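Long-range contact in bartonella effector protein (Bep) substrate of VirB T4SS (Bartonella rochalimae ATCC BAA-1498, PDB 4YK1), which probably transfers AMP from ATP to tyrosines and threonines of target proteins, and carries the BID domain of type IV secretion substrates, the part described here: residues 62-73 with 113-124. Numbering follows the deposited sequence.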
ATOM      1  N   ILE A  62       3.309   3.751   2.337  1.00 31.92           N
ATOM      2  CA  ILE A  62       2.427   3.697   1.181  1.00 28.16           C
ATOM      3  C   ILE A  62       0.980   3.965   1.606  1.00 36.05           C
ATOM      4  O   ILE A  62       0.236   4.650   0.902  1.00 37.57           O
ATOM      5  CB  ILE A  62       2.561   2.360   0.468  1.00 28.80           C
ATOM      6  CG1 ILE A  62       3.944   2.269  -0.189  1.00 32.53           C
ATOM      7  CG2 ILE A  62       1.478   2.189  -0.574  1.00 30.37           C
ATOM      8  CD1 ILE A  62       4.340   0.862  -0.543  1.00 25.12           C
ATOM      9  N   ASN A  63       0.582   3.439   2.762  1.00 30.60           N
ATOM     10  CA  ASN A  63      -0.780   3.683   3.255  1.00 32.42           C
ATOM     11  C   ASN A  63      -0.996   5.170   3.441  1.00 41.33           C
ATOM     12  O   ASN A  63      -2.108   5.672   3.256  1.00 37.32           O
ATOM     13  CB  ASN A  63      -1.043   2.958   4.573  1.00 31.72           C
ATOM     14  CG  ASN A  63      -1.249   1.475   4.385  1.00 35.63           C
ATOM     15  OD1 ASN A  63      -1.423   0.994   3.257  1.00 32.44           O
ATOM     16  ND2 ASN A  63      -1.247   0.737   5.485  1.00 31.99           N
ATOM     17  N   ALA A  64       0.065   5.877   3.822  1.00 35.51           N
ATOM     18  CA  ALA A  64      -0.041   7.316   4.013  1.00 39.91           C
ATOM     19  C   ALA A  64       0.189   8.064   2.697  1.00 43.03           C
ATOM     20  O   ALA A  64      -0.355   9.147   2.497  1.00 48.38           O
ATOM     21  CB  ALA A  64       0.936   7.789   5.078  1.00 41.51           C
ATOM     22  N   ASN A  65       0.977   7.478   1.801  1.00 37.67           N
ATOM     23  CA  ASN A  65       1.340   8.138   0.554  1.00 38.19           C
ATOM     24  C   ASN A  65       1.546   7.128  -0.564  1.00 36.50           C
ATOM     25  O   ASN A  65       2.670   6.688  -0.827  1.00 37.29           O
ATOM     26  CB  ASN A  65       2.603   8.986   0.735  1.00 53.18           C
ATOM     27  CG  ASN A  65       3.036   9.671  -0.557  1.00 68.35           C
ATOM     28  OD1 ASN A  65       2.234   9.835  -1.480  1.00 77.56           O
ATOM     29  ND2 ASN A  65       4.302  10.077  -0.625  1.00 62.65           N
ATOM     30  N   PRO A  66       0.454   6.778  -1.255  1.00 40.71           N
ATOM     31  CA  PRO A  66       0.430   5.734  -2.284  1.00 38.78           C
ATOM     32  C   PRO A  66       1.453   5.960  -3.386  1.00 38.42           C
ATOM     33  O   PRO A  66       1.935   4.987  -3.967  1.00 35.82           O
ATOM     34  CB  PRO A  66      -0.993   5.825  -2.845  1.00 47.71           C
ATOM     35  CG  PRO A  66      -1.785   6.498  -1.796  1.00 42.75           C
ATOM     36  CD  PRO A  66      -0.858   7.425  -1.086  1.00 44.38           C
ATOM     37  N   LYS A  67       1.794   7.218  -3.654  1.00 44.84           N
ATOM     38  CA  LYS A  67       2.761   7.549  -4.705  1.00 40.29           C
ATOM     39  C   LYS A  67       4.098   6.862  -4.510  1.00 43.08           C
ATOM     40  O   LYS A  67       4.757   6.483  -5.479  1.00 53.67           O
ATOM     41  CB  LYS A  67       2.956   9.070  -4.782  1.00 55.71           C
HETATM   42  N   MSE A  68       4.492   6.682  -3.251  0.62 40.35           N
HETATM   43  CA  MSE A  68       5.747   6.003  -2.915  0.62 38.31           C
HETATM   44  C   MSE A  68       5.720   4.517  -3.274  0.62 36.77           C
HETATM   45  O   MSE A  68       6.761   3.849  -3.311  0.62 30.85           O
HETATM   46  CB  MSE A  68       6.059   6.171  -1.423  0.62 46.68           C
HETATM   47  CG  MSE A  68       7.167   7.180  -1.129  0.62 61.32           C
HETATM   48 SE   MSE A  68       7.188   7.816   0.726  0.62 98.43          SE
HETATM   49  CE  MSE A  68       7.276   9.736   0.408  0.62 99.94           C
ATOM     50  N   GLY A  69       4.530   3.993  -3.541  1.00 35.33           N
ATOM     51  CA  GLY A  69       4.403   2.600  -3.949  1.00 32.39           C
ATOM     52  C   GLY A  69       4.898   2.383  -5.374  1.00 29.94           C
ATOM     53  O   GLY A  69       5.507   1.356  -5.675  1.00 30.99           O
ATOM     54  N   ARG A  70       4.617   3.341  -6.252  1.00 27.84           N
ATOM     55  CA  ARG A  70       5.088   3.277  -7.640  0.53 27.68           C
ATOM     56  C   ARG A  70       6.605   3.266  -7.666  1.00 27.77           C
ATOM     57  O   ARG A  70       7.218   2.458  -8.347  1.00 29.20           O
ATOM     58  CB  ARG A  70       4.587   4.458  -8.486  0.53 31.00           C
ATOM     59  CG  ARG A  70       5.260   4.500  -9.873  0.53 33.90           C
ATOM     60  CD  ARG A  70       4.904   5.730 -10.712  0.53 43.66           C
ATOM     61  NE  ARG A  70       3.510   5.730 -11.143  0.53 49.03           N
ATOM     62  CZ  ARG A  70       3.045   5.054 -12.191  0.53 45.02           C
ATOM     63  NH1 ARG A  70       1.756   5.119 -12.495  0.53 29.72           N
ATOM     64  NH2 ARG A  70       3.863   4.303 -12.924  0.53 41.09           N
ATOM     65  N   GLU A  71       7.207   4.171  -6.904  1.00 27.18           N
ATOM     66  CA  GLU A  71       8.663   4.289  -6.801  1.00 29.97           C
ATOM     67  C   GLU A  71       9.301   3.027  -6.220  1.00 29.31           C
ATOM     68  O   GLU A  71      10.297   2.515  -6.763  1.00 25.05           O
ATOM     69  CB  GLU A  71       9.012   5.521  -5.955  1.00 33.19           C
ATOM     70  CG  GLU A  71      10.421   5.587  -5.399  1.00 46.54           C
ATOM     71  CD  GLU A  71      10.639   6.841  -4.528  1.00 62.97           C
ATOM     72  OE1 GLU A  71      10.807   6.693  -3.292  1.00 59.71           O
ATOM     73  OE2 GLU A  71      10.636   7.968  -5.085  1.00 49.78           O
ATOM     74  N   LEU A  72       8.740   2.508  -5.130  1.00 22.72           N
ATOM     75  CA  LEU A  72       9.245   1.256  -4.570  1.00 26.26           C
ATOM     76  C   LEU A  72       9.097   0.097  -5.552  1.00 26.57           C
ATOM     77  O   LEU A  72       9.990  -0.744  -5.654  1.00 22.65           O
ATOM     78  CB  LEU A  72       8.540   0.895  -3.258  1.00 26.99           C
ATOM     79  CG  LEU A  72       9.019  -0.412  -2.591  1.00 31.68           C
ATOM     80  CD1 LEU A  72      10.525  -0.375  -2.187  1.00 22.35           C
ATOM     81  CD2 LEU A  72       8.179  -0.717  -1.364  1.00 31.06           C
ATOM     82  N   SER A  73       7.978   0.015  -6.270  1.00 18.12           N
ATOM     83  CA  SER A  73       7.832  -1.082  -7.227  0.66 23.33           C
ATOM     84  C   SER A  73       8.945  -1.013  -8.279  1.00 25.35           C
ATOM     85  O   SER A  73       9.481  -2.048  -8.690  1.00 21.85           O
ATOM     86  CB  SER A  73       6.462  -1.065  -7.905  0.66 22.02           C
ATOM     87  OG  SER A  73       6.405  -0.081  -8.928  0.66 22.95           O
ATOM     88  N   ILE A 113       3.183  -4.742  -5.173  1.00 24.24           N
ATOM     89  CA  ILE A 113       3.361  -3.436  -4.525  1.00 21.57           C
ATOM     90  C   ILE A 113       2.705  -2.325  -5.364  1.00 26.44           C
ATOM     91  O   ILE A 113       2.044  -1.440  -4.824  1.00 24.10           O
ATOM     92  CB  ILE A 113       4.846  -3.120  -4.306  1.00 26.96           C
ATOM     93  CG1 ILE A 113       5.454  -4.055  -3.235  1.00 29.68           C
ATOM     94  CG2 ILE A 113       5.031  -1.647  -3.901  1.00 22.79           C
ATOM     95  CD1 ILE A 113       4.896  -3.818  -1.850  1.00 33.53           C
ATOM     96  N   PHE A 114       2.912  -2.353  -6.678  1.00 22.34           N
ATOM     97  CA  PHE A 114       2.277  -1.354  -7.542  1.00 23.12           C
ATOM     98  C   PHE A 114       0.755  -1.447  -7.416  1.00 24.06           C
ATOM     99  O   PHE A 114       0.064  -0.434  -7.286  1.00 25.55           O
ATOM    100  CB  PHE A 114       2.678  -1.527  -9.008  1.00 24.03           C
ATOM    101  CG  PHE A 114       2.122  -0.450  -9.892  1.00 25.30           C
ATOM    102  CD1 PHE A 114       2.800   0.749 -10.050  1.00 26.40           C
ATOM    103  CD2 PHE A 114       0.889  -0.615 -10.522  1.00 26.14           C
ATOM    104  CE1 PHE A 114       2.275   1.760 -10.843  1.00 33.61           C
ATOM    105  CE2 PHE A 114       0.349   0.399 -11.308  1.00 30.44           C
ATOM    106  CZ  PHE A 114       1.043   1.586 -11.472  1.00 34.36           C
ATOM    107  N   ASN A 115       0.227  -2.662  -7.470  1.00 23.19           N
ATOM    108  CA  ASN A 115      -1.229  -2.832  -7.389  1.00 30.89           C
ATOM    109  C   ASN A 115      -1.779  -2.438  -6.018  1.00 27.38           C
ATOM    110  O   ASN A 115      -2.864  -1.861  -5.916  1.00 27.57           O
ATOM    111  CB  ASN A 115      -1.617  -4.273  -7.717  1.00 29.41           C
ATOM    112  CG  ASN A 115      -1.385  -4.604  -9.169  1.00 29.01           C
ATOM    113  OD1 ASN A 115      -1.215  -3.705  -9.995  1.00 27.95           O
ATOM    114  ND2 ASN A 115      -1.393  -5.888  -9.498  1.00 29.69           N
ATOM    115  N   TYR A 116      -1.028  -2.763  -4.968  1.00 25.80           N
ATOM    116  CA  TYR A 116      -1.389  -2.382  -3.610  1.00 24.41           C
ATOM    117  C   TYR A 116      -1.516  -0.863  -3.503  1.00 30.73           C
ATOM    118  O   TYR A 116      -2.480  -0.348  -2.927  1.00 28.82           O
ATOM    119  CB  TYR A 116      -0.350  -2.909  -2.607  1.00 21.97           C
ATOM    120  CG  TYR A 116      -0.661  -2.571  -1.157  1.00 34.42           C
ATOM    121  CD1 TYR A 116      -0.295  -1.340  -0.614  1.00 30.51           C
ATOM    122  CD2 TYR A 116      -1.318  -3.487  -0.328  1.00 28.76           C
ATOM    123  CE1 TYR A 116      -0.573  -1.025   0.707  1.00 26.65           C
ATOM    124  CE2 TYR A 116      -1.601  -3.178   1.004  1.00 30.18           C
ATOM    125  CZ  TYR A 116      -1.235  -1.940   1.504  1.00 28.68           C
ATOM    126  OH  TYR A 116      -1.498  -1.613   2.810  1.00 32.96           O
ATOM    127  N   ALA A 117      -0.540  -0.143  -4.044  1.00 24.10           N
ATOM    128  CA  ALA A 117      -0.550   1.317  -3.958  1.00 24.73           C
ATOM    129  C   ALA A 117      -1.737   1.912  -4.703  1.00 27.92           C
ATOM    130  O   ALA A 117      -2.285   2.920  -4.278  1.00 29.56           O
ATOM    131  CB  ALA A 117       0.751   1.905  -4.503  1.00 25.83           C
ATOM    132  N   ASP A 118      -2.113   1.307  -5.831  1.00 25.81           N
ATOM    133  CA  ASP A 118      -3.293   1.771  -6.579  1.00 30.79           C
ATOM    134  C   ASP A 118      -4.567   1.614  -5.747  1.00 28.08           C
ATOM    135  O   ASP A 118      -5.447   2.477  -5.773  1.00 29.83           O
ATOM    136  CB  ASP A 118      -3.438   1.006  -7.895  1.00 27.88           C
ATOM    137  CG  ASP A 118      -4.703   1.387  -8.666  1.00 41.90           C
ATOM    138  OD1 ASP A 118      -4.627   2.339  -9.464  1.00 31.10           O
ATOM    139  OD2 ASP A 118      -5.765   0.739  -8.479  1.00 44.41           O
ATOM    140  N   LYS A 119      -4.673   0.500  -5.025  1.00 28.25           N
ATOM    141  CA  LYS A 119      -5.841   0.257  -4.180  1.00 27.56           C
ATOM    142  C   LYS A 119      -5.900   1.295  -3.069  1.00 32.26           C
ATOM    143  O   LYS A 119      -6.958   1.862  -2.799  1.00 31.37           O
ATOM    144  CB  LYS A 119      -5.821  -1.153  -3.567  1.00 37.23           C
ATOM    145  CG  LYS A 119      -5.960  -2.300  -4.567  1.00 47.61           C
ATOM    146  CD  LYS A 119      -5.798  -3.669  -3.879  1.00 55.09           C
ATOM    147  CE  LYS A 119      -5.642  -4.818  -4.884  1.00 60.15           C
ATOM    148  NZ  LYS A 119      -4.213  -5.285  -4.979  1.00 60.48           N
ATOM    149  N   VAL A 120      -4.764   1.535  -2.416  1.00 27.19           N
ATOM    150  CA  VAL A 120      -4.698   2.539  -1.362  1.00 26.81           C
ATOM    151  C   VAL A 120      -5.155   3.907  -1.878  1.00 35.38           C
ATOM    152  O   VAL A 120      -5.938   4.593  -1.232  1.00 34.17           O
ATOM    153  CB  VAL A 120      -3.288   2.646  -0.782  1.00 33.47           C
ATOM    154  CG1 VAL A 120      -3.198   3.867   0.126  1.00 33.88           C
ATOM    155  CG2 VAL A 120      -2.942   1.376  -0.006  1.00 35.41           C
ATOM    156  N   SER A 121      -4.643   4.293  -3.041  1.00 29.41           N
ATOM    157  CA  SER A 121      -4.976   5.561  -3.664  1.00 32.06           C
ATOM    158  C   SER A 121      -6.483   5.723  -3.872  1.00 32.13           C
ATOM    159  O   SER A 121      -7.052   6.769  -3.567  1.00 34.94           O
ATOM    160  CB  SER A 121      -4.251   5.685  -5.003  1.00 36.51           C
ATOM    161  OG  SER A 121      -4.441   6.979  -5.534  1.00 52.49           O
ATOM    162  N   ASN A 122      -7.129   4.679  -4.376  1.00 31.33           N
ATOM    163  CA  ASN A 122      -8.574   4.716  -4.577  1.00 34.93           C
ATOM    164  C   ASN A 122      -9.348   4.786  -3.261  1.00 38.37           C
ATOM    165  O   ASN A 122     -10.351   5.476  -3.180  1.00 33.88           O
ATOM    166  CB  ASN A 122      -9.024   3.498  -5.374  1.00 35.99           C
ATOM    167  CG  ASN A 122      -8.595   3.579  -6.818  1.00 39.96           C
ATOM    168  OD1 ASN A 122      -8.564   4.659  -7.399  1.00 46.97           O
ATOM    169  ND2 ASN A 122      -8.240   2.448  -7.394  1.00 43.37           N
ATOM    170  N   ILE A 123      -8.891   4.061  -2.246  1.00 30.55           N
ATOM    171  CA  ILE A 123      -9.548   4.067  -0.941  1.00 35.07           C
ATOM    172  C   ILE A 123      -9.494   5.463  -0.339  1.00 33.93           C
ATOM    173  O   ILE A 123     -10.502   5.992   0.147  1.00 34.08           O
ATOM    174  CB  ILE A 123      -8.906   3.048   0.013  1.00 40.06           C
ATOM    175  CG1 ILE A 123      -9.198   1.627  -0.454  1.00 41.26           C
ATOM    176  CG2 ILE A 123      -9.453   3.222   1.421  1.00 39.72           C
ATOM    177  CD1 ILE A 123      -8.489   0.585   0.347  1.00 39.80           C
ATOM    178  N   ARG A 124      -8.308   6.055  -0.371  1.00 26.15           N
ATOM    179  CA  ARG A 124      -8.110   7.402   0.149  1.00 33.69           C
ATOM    180  C   ARG A 124      -8.992   8.422  -0.575  1.00 38.64           C
ATOM    181  O   ARG A 124      -9.541   9.323   0.057  1.00 36.05           O
ATOM    182  CB  ARG A 124      -6.628   7.797   0.054  1.00 34.38           C
ATOM    183  CG  ARG A 124      -5.715   6.896   0.926  1.00 38.24           C
ATOM    184  CD  ARG A 124      -4.319   7.471   1.105  1.00 41.38           C
ATOM    185  NE  ARG A 124      -4.359   8.778   1.753  1.00 42.78           N
ATOM    186  CZ  ARG A 124      -4.110   9.002   3.041  1.00 47.16           C
ATOM    187  NH1 ARG A 124      -3.773   8.009   3.867  1.00 38.61           N
ATOM    188  NH2 ARG A 124      -4.195  10.238   3.502  1.00 41.37           N
TER
HETATM  189  O   HOH W   1      -2.264  -2.249   5.410  1.00 39.70           O
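P66 meets A117 where the turn joining helices 56-64 and 67-78 settles on helix 97-140, and from there helix 67-73 runs almost exactly antiparallel to helix 113-124, at 174° with the axes 8.0 Å apart. Small residues permit this closeness: A117 CB sits 3.3 Å from P66 O and 3.8 Å from G69 CA. I113 packs as a knob into the hole formed by I62, G69, L72 and S73. Its CG2 does the touching: a chi1 of -69° sets CG1 beside the backbone N and leaves CG2 anti to it. Toward the turn, P66 CG lies 3.6 Å from V120 CG1, an apolar contact.

Polar groups fasten the end of helix 56-64. Y116 OH donates to N63 OD1 at 2.6 Å, in the carbonyl plane on a lone pair, the amide and ring lying nearly coplanar; a water bridges Y116 OH and N63 ND2. R124 NH1 reaches N63 O at 2.9 Å, although the bond is bent, while A64 O lies over the guanidinium face and E21 holds NH2 in a salt bridge. Farther along helix 67-78, in the conformer modelled here, the guanidinium face of R70 lies against the ring edge of F114. This contact within the BID four-helix bundle thus combines an apolar seam with a polar grip on a buried asparagine and a helix-end carbonyl, which probably fixes where the turn sits.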